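PDB 2FH5: signal recognition particle receptor subunit beta from Mus musculus, which binds GTP as a subunit of the signal recognition particle receptor, which helps target nascent secretory proteins to the endoplasmic reticulum membrane. Local coordinates for residues B[86-91]-B[123-128]. Numbering follows the deposited sequence.
With GTP (guanosine-5'-triphosphate), chain D.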
# COMPACT_ATOMS: atom_id res chain seq x y z
N VAL B 86 10.32 -0.65 6.17
CA VAL B 86 10.31 -1.73 7.16
C VAL B 86 9.34 -1.47 8.32
O VAL B 86 9.34 -0.38 8.91
CB VAL B 86 11.73 -1.90 7.77
CG1 VAL B 86 11.75 -3.03 8.82
CG2 VAL B 86 12.72 -2.17 6.68
N ASP B 87 8.51 -2.45 8.64
CA ASP B 87 7.59 -2.31 9.76
C ASP B 87 8.50 -2.52 10.97
O ASP B 87 8.86 -3.65 11.28
CB ASP B 87 6.52 -3.41 9.72
CG ASP B 87 5.54 -3.32 10.89
OD1 ASP B 87 5.98 -3.04 12.02
OD2 ASP B 87 4.31 -3.55 10.69
N SER B 88 8.86 -1.44 11.67
CA SER B 88 9.74 -1.55 12.82
C SER B 88 9.17 -2.29 14.04
O SER B 88 9.91 -2.83 14.87
CB SER B 88 10.20 -0.15 13.20
OG SER B 88 10.78 0.47 12.06
N ALA B 89 7.84 -2.34 14.13
CA ALA B 89 7.16 -3.01 15.24
C ALA B 89 7.06 -4.52 15.04
O ALA B 89 7.03 -5.27 15.99
CB ALA B 89 5.75 -2.42 15.43
N ALA B 90 6.99 -4.95 13.78
CA ALA B 90 6.89 -6.38 13.50
C ALA B 90 8.24 -6.95 13.08
O ALA B 90 8.36 -8.15 12.75
CB ALA B 90 5.85 -6.62 12.38
N PHE B 91 9.26 -6.10 13.09
CA PHE B 91 10.58 -6.51 12.67
C PHE B 91 11.09 -7.83 13.28
O PHE B 91 11.57 -8.70 12.54
CB PHE B 91 11.57 -5.38 12.94
CG PHE B 91 12.92 -5.65 12.37
CD1 PHE B 91 13.11 -5.69 11.00
CD2 PHE B 91 13.99 -5.95 13.21
CE1 PHE B 91 14.34 -6.04 10.46
CE2 PHE B 91 15.23 -6.30 12.68
CZ PHE B 91 15.40 -6.35 11.30
N ASN B 123 9.92 2.31 9.52
CA ASN B 123 8.59 2.87 9.74
C ASN B 123 7.81 2.31 10.94
O ASN B 123 8.23 1.34 11.58
CB ASN B 123 7.82 2.72 8.43
CG ASN B 123 6.49 3.42 8.42
OD1 ASN B 123 6.45 4.62 8.81
ND2 ASN B 123 5.50 2.77 8.00
N LYS B 124 6.68 2.95 11.23
CA LYS B 124 5.82 2.57 12.36
C LYS B 124 6.46 2.81 13.74
O LYS B 124 6.17 2.09 14.70
CB LYS B 124 5.38 1.10 12.23
CG LYS B 124 4.62 0.81 10.92
CD LYS B 124 3.58 -0.32 11.04
CE LYS B 124 3.07 -0.67 9.66
NZ LYS B 124 2.44 -2.02 9.60
N GLN B 125 7.34 3.82 13.81
CA GLN B 125 8.02 4.18 15.06
C GLN B 125 7.05 4.63 16.16
O GLN B 125 7.35 4.49 17.35
CB GLN B 125 9.05 5.29 14.81
CG GLN B 125 10.31 4.85 14.07
CD GLN B 125 11.06 3.73 14.79
OE1 GLN B 125 11.31 3.82 15.99
NE2 GLN B 125 11.42 2.69 14.06
N ASP B 126 5.88 5.15 15.76
CA ASP B 126 4.85 5.59 16.70
C ASP B 126 4.34 4.44 17.58
O ASP B 126 3.71 4.68 18.61
CB ASP B 126 3.67 6.18 15.94
CG ASP B 126 3.04 5.18 14.98
OD1 ASP B 126 3.63 4.88 13.92
OD2 ASP B 126 1.94 4.67 15.28
N ILE B 127 4.57 3.20 17.18
CA ILE B 127 4.12 2.06 17.98
C ILE B 127 5.19 1.80 19.04
O ILE B 127 6.39 1.79 18.74
CB ILE B 127 3.90 0.81 17.09
CG1 ILE B 127 2.72 1.06 16.15
CG2 ILE B 127 3.63 -0.42 17.95
CD1 ILE B 127 2.54 -0.02 15.11
N ALA B 128 4.77 1.59 20.28
CA ALA B 128 5.71 1.39 21.38
C ALA B 128 6.80 0.32 21.20
O ALA B 128 7.98 0.61 21.39
CB ALA B 128 4.92 1.13 22.68
PG GTP D . 1.18 -3.62 0.54
O1G GTP D . 0.58 -4.90 0.89
O2G GTP D . 0.33 -2.80 -0.37
O3G GTP D . 2.60 -3.82 -0.04
O3B GTP D . 1.24 -2.81 2.06
PB GTP D . 1.77 -1.39 2.31
O1B GTP D . 3.22 -1.44 2.66
O2B GTP D . 1.49 -0.41 1.19
O3A GTP D . 0.95 -1.05 3.64
PA GTP D . -0.02 0.15 3.95
O1A GTP D . 0.55 1.41 3.59
O2A GTP D . -1.35 -0.09 3.29
O5' GTP D . -0.03 0.01 5.52
C5' GTP D . -0.56 -1.18 6.09
C4' GTP D . -1.26 -0.84 7.40
O4' GTP D . -0.34 -0.25 8.35
C3' GTP D . -2.39 0.20 7.27
O3' GTP D . -3.51 -0.14 8.13
C2' GTP D . -1.72 1.48 7.68
O2' GTP D . -2.61 2.55 8.05
C1' GTP D . -0.75 1.04 8.78
N9 GTP D . 0.45 1.85 8.88
C8 GTP D . 1.28 2.25 7.83
N7 GTP D . 2.29 2.98 8.29
C5 GTP D . 2.13 3.06 9.69
C6 GTP D . 2.86 3.68 10.72
O6 GTP D . 3.89 4.33 10.66
N1 GTP D . 2.36 3.55 12.04
C2 GTP D . 1.21 2.86 12.35
N2 GTP D . 0.80 2.80 13.65
N3 GTP D . 0.51 2.26 11.35
C4 GTP D . 0.97 2.37 10.04
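The NKxD guanine-specificity motif of this P-loop GTPase, here Asn123, Lys124, Gln125 and Asp126, is tied to the end of the neighbouring parallel strand through Val86, Asp87 and Ser88. Asn123 N donates to Val86 O at 2.8 Å, one of the two backbone bonds of the parallel bridge between Asp87 and Asn123. Asn123 O is gripped twice by Ser88, by its N at 2.9 Å, the other backbone bond of the bridge, and by its OG at 2.7 Å, the two donors arriving from opposite faces of the carbonyl plane. Ser88 OG can make that bond because it lies beside its own backbone N (chi1 -54°).

Beyond the sheet, the Lys124 side chain runs extended along the guanine, its CG 3.4 Å from GTP C6, and ends in a salt bridge from NZ to Asp87 OD2 (2.7 Å). The ammonium meets that oxygen from above the carboxylate plane, and it also donates to Asp17 O in the P-loop. The other carboxylate oxygen, Asp87 OD1, turns back to its own chain and accepts Ala90 N at 2.8 Å in an Asx motif, with a weaker bond from Ala89 N. Replacing Asp87 with an alanine would probably leave the Lys124 ammonium without its counter-charge and the turn through Ala90 without its side-chain acceptor.

Asp126 reads the base, accepting GTP N1 on OD1 in a nearly straight bond (2.6 Å, 172°) and N2 on OD2. Ile127 closes the type I turn begun at Lys124 and packs CG2 against Ala89 CB.

The contact lies at the ends of adjacent strands 79-87 and 117-123. Asn123 ND2 reaches the P-loop at Ser18 O, while Ser88 leans on Ile136 of helix 133-150 and the chain beyond Ala90 enters helix 91-110.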